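Local structure of glutathione S-transferase (Cupriavidus metallidurans, 4MK3) at residues 33-46 / 85-99. The protein probably acts as a glutathione transferase, and here binds glutathione sulfinic acid in the glutathione pocket of its thioredoxin-like domain. Sequence-based numbering, arbitrary orientation.
With GSF (L-gamma-glutamyl-3-sulfino-L-alanylglycine), chain E.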
loop_
_atom_site.group_PDB
_atom_site.type_symbol
_atom_site.label_atom_id
_atom_site.label_comp_id
_atom_site.label_asym_id
_atom_site.label_seq_id
_atom_site.Cartn_x
_atom_site.Cartn_y
_atom_site.Cartn_z
ATOM N N TYR A 33 1.926 0.552 11.254
ATOM C CA TYR A 33 1.276 -0.424 10.393
ATOM C C TYR A 33 1.039 -1.714 11.158
ATOM O O TYR A 33 -0.002 -2.353 11.001
ATOM C CB TYR A 33 2.132 -0.714 9.149
ATOM C CG TYR A 33 2.588 0.492 8.341
ATOM C CD1 TYR A 33 1.814 1.031 7.338
ATOM C CD2 TYR A 33 3.845 1.014 8.547
ATOM C CE1 TYR A 33 2.288 2.114 6.590
ATOM C CE2 TYR A 33 4.319 2.062 7.835
ATOM C CZ TYR A 33 3.552 2.612 6.858
ATOM O OH TYR A 33 4.060 3.659 6.128
ATOM N N ALA A 34 2.018 -2.120 11.951
ATOM C CA ALA A 34 1.836 -3.299 12.771
ATOM C C ALA A 34 0.801 -3.037 13.861
ATOM O O ALA A 34 0.036 -3.935 14.220
ATOM C CB ALA A 34 3.149 -3.737 13.392
ATOM N N ARG A 35 0.723 -1.796 14.353
ATOM C CA ARG A 35 -0.270 -1.499 15.384
ATOM C C ARG A 35 -1.676 -1.659 14.830
ATOM O O ARG A 35 -2.557 -2.175 15.501
ATOM C CB ARG A 35 -0.111 -0.106 15.978
ATOM C CG ARG A 35 -1.034 0.095 17.181
ATOM C CD ARG A 35 -1.071 1.506 17.663
ATOM N NE ARG A 35 -1.744 1.605 18.953
ATOM C CZ ARG A 35 -1.816 2.712 19.659
ATOM N NH1 ARG A 35 -1.309 3.844 19.168
ATOM N NH2 ARG A 35 -2.382 2.710 20.850
ATOM N N LYS A 36 -1.878 -1.227 13.591
ATOM C CA LYS A 36 -3.163 -1.433 12.936
ATOM C C LYS A 36 -3.576 -2.900 12.945
ATOM O O LYS A 36 -4.710 -3.255 13.287
ATOM C CB LYS A 36 -3.122 -0.876 11.504
ATOM C CG LYS A 36 -4.396 -1.114 10.697
ATOM C CD LYS A 36 -4.322 -0.522 9.282
ATOM C CE LYS A 36 -3.212 -1.179 8.492
ATOM N NZ LYS A 36 -3.206 -0.790 7.053
ATOM N N VAL A 37 -2.642 -3.783 12.583
ATOM C CA VAL A 37 -2.913 -5.208 12.584
ATOM C C VAL A 37 -3.174 -5.736 13.992
ATOM O O VAL A 37 -4.083 -6.518 14.208
ATOM C CB VAL A 37 -1.748 -5.973 11.935
ATOM C CG1 VAL A 37 -1.864 -7.478 12.211
ATOM C CG2 VAL A 37 -1.673 -5.656 10.445
ATOM N N ARG A 38 -2.376 -5.309 14.954
ATOM C CA ARG A 38 -2.572 -5.751 16.316
ATOM C C ARG A 38 -3.919 -5.298 16.876
ATOM O O ARG A 38 -4.577 -6.049 17.594
ATOM C CB ARG A 38 -1.429 -5.278 17.190
ATOM C CG ARG A 38 -0.090 -5.828 16.747
ATOM C CD ARG A 38 0.998 -5.254 17.577
ATOM N NE ARG A 38 0.852 -5.661 18.958
ATOM C CZ ARG A 38 1.322 -4.969 19.979
ATOM N NH1 ARG A 38 1.927 -3.823 19.745
ATOM N NH2 ARG A 38 1.171 -5.417 21.218
ATOM N N VAL A 39 -4.334 -4.087 16.534
ATOM C CA VAL A 39 -5.659 -3.617 16.948
ATOM C C VAL A 39 -6.753 -4.492 16.331
ATOM O O VAL A 39 -7.678 -4.904 17.022
ATOM C CB VAL A 39 -5.851 -2.129 16.622
ATOM C CG1 VAL A 39 -7.325 -1.723 16.762
ATOM C CG2 VAL A 39 -4.954 -1.273 17.528
ATOM N N VAL A 40 -6.637 -4.797 15.042
ATOM C CA VAL A 40 -7.599 -5.665 14.406
ATOM C C VAL A 40 -7.619 -7.016 15.133
ATOM O O VAL A 40 -8.671 -7.527 15.500
ATOM C CB VAL A 40 -7.278 -5.869 12.912
ATOM C CG1 VAL A 40 -8.141 -6.980 12.327
ATOM C CG2 VAL A 40 -7.499 -4.556 12.150
ATOM N N LEU A 41 -6.458 -7.621 15.351
ATOM C CA LEU A 41 -6.438 -8.924 16.013
ATOM C C LEU A 41 -7.053 -8.887 17.405
ATOM O O LEU A 41 -7.758 -9.798 17.807
ATOM C CB LEU A 41 -5.017 -9.479 16.079
ATOM C CG LEU A 41 -4.428 -9.805 14.703
ATOM C CD1 LEU A 41 -2.930 -9.972 14.775
ATOM C CD2 LEU A 41 -5.050 -11.078 14.157
ATOM N N ALA A 42 -6.812 -7.812 18.142
ATOM C CA ALA A 42 -7.403 -7.663 19.463
ATOM C C ALA A 42 -8.926 -7.495 19.387
ATOM O O ALA A 42 -9.663 -8.118 20.141
ATOM C CB ALA A 42 -6.788 -6.480 20.169
ATOM N N GLU A 43 -9.377 -6.645 18.473
ATOM C CA GLU A 43 -10.815 -6.428 18.324
ATOM C C GLU A 43 -11.534 -7.732 17.968
ATOM O O GLU A 43 -12.653 -7.979 18.447
ATOM C CB GLU A 43 -11.107 -5.381 17.244
ATOM C CG GLU A 43 -10.594 -3.978 17.522
ATOM C CD GLU A 43 -11.402 -3.178 18.518
ATOM O OE1 GLU A 43 -12.464 -3.656 18.979
ATOM O OE2 GLU A 43 -10.976 -2.042 18.841
ATOM N N LYS A 44 -10.879 -8.561 17.148
ATOM C CA LYS A 44 -11.446 -9.831 16.655
ATOM C C LYS A 44 -11.263 -10.991 17.654
ATOM O O LYS A 44 -11.814 -12.087 17.463
ATOM C CB LYS A 44 -10.768 -10.230 15.348
ATOM C CG LYS A 44 -10.825 -9.222 14.208
ATOM C CD LYS A 44 -12.191 -9.025 13.686
ATOM C CE LYS A 44 -12.780 -10.270 13.039
ATOM N NZ LYS A 44 -14.084 -9.894 12.471
ATOM N N LYS A 45 -10.479 -10.747 18.700
ATOM C CA LYS A 45 -10.167 -11.760 19.709
ATOM C C LYS A 45 -9.473 -12.977 19.090
ATOM O O LYS A 45 -9.763 -14.134 19.438
ATOM C CB LYS A 45 -11.425 -12.157 20.469
ATOM C CG LYS A 45 -12.112 -10.973 21.138
ATOM C CD LYS A 45 -13.353 -11.407 21.903
ATOM C CE LYS A 45 -14.078 -10.213 22.492
ATOM N NZ LYS A 45 -13.233 -9.468 23.473
ATOM N N ILE A 46 -8.545 -12.696 18.183
ATOM C CA ILE A 46 -7.743 -13.723 17.540
ATOM C C ILE A 46 -6.400 -13.849 18.250
ATOM O O ILE A 46 -5.661 -12.872 18.363
ATOM C CB ILE A 46 -7.533 -13.392 16.060
ATOM C CG1 ILE A 46 -8.886 -13.342 15.355
ATOM C CG2 ILE A 46 -6.634 -14.439 15.392
ATOM C CD1 ILE A 46 -8.824 -12.671 14.004
ATOM N N SER A 85 0.323 -4.863 5.719
ATOM C CA SER A 85 -0.664 -4.650 6.779
ATOM C C SER A 85 -2.093 -4.675 6.285
ATOM O O SER A 85 -2.970 -5.125 6.993
ATOM C CB SER A 85 -0.392 -3.350 7.540
ATOM O OG SER A 85 -0.696 -2.183 6.751
ATOM N N ARG A 86 -2.340 -4.181 5.085
ATOM C CA ARG A 86 -3.709 -4.173 4.565
ATOM C C ARG A 86 -4.205 -5.569 4.269
ATOM O O ARG A 86 -5.374 -5.901 4.520
ATOM C CB ARG A 86 -3.797 -3.379 3.281
ATOM C CG ARG A 86 -3.384 -1.993 3.413
ATOM C CD ARG A 86 -3.913 -1.259 2.189
ATOM N NE ARG A 86 -3.226 -0.032 2.006
ATOM C CZ ARG A 86 -3.342 0.709 0.915
ATOM N NH1 ARG A 86 -4.137 0.310 -0.074
ATOM N NH2 ARG A 86 -2.678 1.860 0.841
ATOM N N VAL A 87 -3.310 -6.404 3.741
ATOM C CA VAL A 87 -3.661 -7.771 3.417
ATOM C C VAL A 87 -3.896 -8.580 4.692
ATOM O O VAL A 87 -4.819 -9.385 4.782
ATOM C CB VAL A 87 -2.529 -8.417 2.568
ATOM C CG1 VAL A 87 -2.845 -9.869 2.245
ATOM C CG2 VAL A 87 -2.336 -7.633 1.288
ATOM N N ILE A 88 -3.060 -8.350 5.697
ATOM C CA ILE A 88 -3.215 -9.020 6.978
ATOM C C ILE A 88 -4.515 -8.593 7.667
ATOM O O ILE A 88 -5.261 -9.430 8.180
ATOM C CB ILE A 88 -2.028 -8.720 7.894
ATOM C CG1 ILE A 88 -0.720 -9.248 7.276
ATOM C CG2 ILE A 88 -2.271 -9.323 9.277
ATOM C CD1 ILE A 88 0.519 -8.656 7.953
ATOM N N ALA A 89 -4.797 -7.296 7.648
ATOM C CA ALA A 89 -6.034 -6.805 8.267
ATOM C C ALA A 89 -7.281 -7.401 7.621
ATOM O O ALA A 89 -8.199 -7.844 8.312
ATOM C CB ALA A 89 -6.080 -5.280 8.232
ATOM N N GLU A 90 -7.321 -7.404 6.289
ATOM C CA GLU A 90 -8.448 -7.966 5.544
ATOM C C GLU A 90 -8.657 -9.446 5.842
ATOM O O GLU A 90 -9.776 -9.915 6.024
ATOM C CB GLU A 90 -8.230 -7.725 4.044
ATOM C CG GLU A 90 -9.204 -8.415 3.105
ATOM C CD GLU A 90 -8.821 -8.254 1.645
ATOM O OE1 GLU A 90 -7.599 -8.178 1.335
ATOM O OE2 GLU A 90 -9.742 -8.214 0.805
ATOM N N TYR A 91 -7.563 -10.189 5.882
ATOM C CA TYR A 91 -7.654 -11.600 6.171
ATOM C C TYR A 91 -8.091 -11.848 7.620
ATOM O O TYR A 91 -8.962 -12.681 7.871
ATOM C CB TYR A 91 -6.320 -12.259 5.889
ATOM C CG TYR A 91 -6.342 -13.744 6.146
ATOM C CD1 TYR A 91 -7.228 -14.572 5.472
ATOM C CD2 TYR A 91 -5.498 -14.307 7.075
ATOM C CE1 TYR A 91 -7.257 -15.927 5.705
ATOM C CE2 TYR A 91 -5.517 -15.666 7.318
ATOM C CZ TYR A 91 -6.400 -16.459 6.631
ATOM O OH TYR A 91 -6.427 -17.814 6.869
ATOM N N ALA A 92 -7.506 -11.119 8.567
ATOM C CA ALA A 92 -7.871 -11.293 9.971
ATOM C C ALA A 92 -9.365 -11.046 10.209
ATOM O O ALA A 92 -9.998 -11.716 11.013
ATOM C CB ALA A 92 -7.044 -10.384 10.852
ATOM N N ASP A 93 -9.931 -10.062 9.512
ATOM C CA ASP A 93 -11.351 -9.786 9.661
ATOM C C ASP A 93 -12.242 -10.982 9.315
ATOM O O ASP A 93 -13.357 -11.093 9.813
ATOM C CB ASP A 93 -11.761 -8.564 8.821
ATOM C CG ASP A 93 -13.073 -7.969 9.275
ATOM O OD1 ASP A 93 -13.318 -7.891 10.502
ATOM O OD2 ASP A 93 -13.891 -7.590 8.407
ATOM N N THR A 94 -11.755 -11.883 8.459
ATOM C CA THR A 94 -12.550 -13.054 8.078
ATOM C C THR A 94 -12.402 -14.211 9.056
ATOM O O THR A 94 -13.134 -15.202 8.972
ATOM C CB THR A 94 -12.179 -13.629 6.704
ATOM O OG1 THR A 94 -10.922 -14.321 6.779
ATOM C CG2 THR A 94 -12.130 -12.549 5.650
ATOM N N LEU A 95 -11.457 -14.109 9.984
ATOM C CA LEU A 95 -11.122 -15.272 10.810
ATOM C C LEU A 95 -12.055 -15.498 12.007
ATOM O O LEU A 95 -12.041 -16.561 12.625
ATOM C CB LEU A 95 -9.681 -15.164 11.308
ATOM C CG LEU A 95 -8.588 -15.306 10.248
ATOM C CD1 LEU A 95 -7.230 -15.169 10.907
ATOM C CD2 LEU A 95 -8.683 -16.639 9.509
ATOM N N SER A 96 -12.855 -14.486 12.327
ATOM C CA SER A 96 -13.814 -14.587 13.412
ATOM C C SER A 96 -15.041 -13.738 13.092
ATOM O O SER A 96 -14.922 -12.717 12.416
ATOM C CB SER A 96 -13.194 -14.078 14.709
ATOM O OG SER A 96 -14.089 -14.278 15.785
ATOM N N PRO A 97 -16.216 -14.140 13.595
ATOM C CA PRO A 97 -17.412 -13.310 13.420
ATOM C C PRO A 97 -17.459 -12.157 14.414
ATOM O O PRO A 97 -18.336 -11.295 14.322
ATOM C CB PRO A 97 -18.550 -14.292 13.690
ATOM C CG PRO A 97 -17.972 -15.269 14.629
ATOM C CD PRO A 97 -16.540 -15.434 14.220
ATOM N N VAL A 98 -16.511 -12.133 15.345
ATOM C CA VAL A 98 -16.462 -11.098 16.363
ATOM C C VAL A 98 -16.003 -9.780 15.750
ATOM O O VAL A 98 -15.011 -9.741 15.018
ATOM C CB VAL A 98 -15.502 -11.490 17.517
ATOM C CG1 VAL A 98 -15.420 -10.372 18.550
ATOM C CG2 VAL A 98 -15.959 -12.794 18.175
ATOM N N SER A 99 -16.744 -8.714 16.039
ATOM C CA SER A 99 -16.324 -7.360 15.686
ATOM C C SER A 99 -15.916 -7.245 14.219
ATOM O O SER A 99 -14.757 -6.997 13.906
ATOM C CB SER A 99 -15.156 -6.934 16.580
ATOM O OG SER A 99 -14.681 -5.645 16.226
HETATM C CB1 GSF E . 4.487 -0.779 5.006
HETATM C CG1 GSF E . 5.164 -1.368 6.237
HETATM C CD1 GSF E . 6.468 -0.676 6.568
HETATM O OE1 GSF E . 7.008 0.131 5.837
HETATM C C1 GSF E . 2.385 -2.075 5.262
HETATM O O11 GSF E . 2.506 -2.960 6.146
HETATM O O12 GSF E . 1.298 -1.446 5.165
HETATM N N1 GSF E . 3.051 -1.228 3.080
HETATM C CA1 GSF E . 3.540 -1.775 4.344
HETATM N N2 GSF E . 7.032 -0.995 7.794
HETATM C CA2 GSF E . 8.286 -0.443 8.181
HETATM C CB2 GSF E . 8.409 -0.449 9.670
HETATM S SG2 GSF E . 7.490 0.816 10.471
HETATM O O1S GSF E . 8.135 1.026 11.779
HETATM O O2S GSF E . 6.069 0.376 10.595
HETATM C C2 GSF E . 9.420 -1.351 7.757
HETATM O O2 GSF E . 9.369 -2.558 7.978
HETATM N N3 GSF E . 10.514 -0.766 7.130
HETATM C CA3 GSF E . 11.637 -1.579 6.764
HETATM C C3 GSF E . 12.165 -1.245 5.363
HETATM O O31 GSF E . 13.282 -1.733 5.016
HETATM O O32 GSF E . 11.521 -0.516 4.580
#
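The ring of Tyr-33 meets Ser-85 and the glutathione sulfinic acid together: ligand CB1 lies over the centre of one face, 3.8 Å above the plane, and the sulfinate oxygen O2S sits at the edge. Ser-85 OG approaches the ring obliquely. As the first residue of helix 85-94, Ser-85 suits a carboxylate: its N reaches ligand O11 and its OG donates to ligand O12 at 2.7 Å. Lys-36, its chain bent at chi3 (62°), donates a hydrogen bond from NZ to Ser-85 OG (2.9 Å), so this hydroxyl accepts from the lysine while donating to the ligand; Glu-116 and Asp-120 make salt bridges with the same NZ. Next along, branched aliphatics fill the interface: Val-37 CG1 presses on Ile-88 CG2 at a tight 3.5 Å, while the small methyl of Ala-92 touches both Val-40 CG1 and Leu-41 CD2. At the C-terminal ends Lys-44 folds back, and NZ makes a salt bridge to Asp-93 OD1, met from above the carboxylate plane at 2.9 Å, and hydrogen bonds to the backbone O of Asp-93, Ser-96 and Val-98 (Val-98 O at 2.7 Å). A methionine in place of this lysine would probably leave Asp-93 without its cation and these carbonyls without their shared donor, freeing the 96-99 turn to shift. The helix axes, 9.3 Å apart, run nearly parallel (3°), as the two same-side helices of the thioredoxin-like fold do; helix 106-134 packs against both, through Tyr-33 and Arg-86, while helix 177-192 touches helix 33-44, and strands 49-52, 73-75 and 81-82 lie between the pair in sequence.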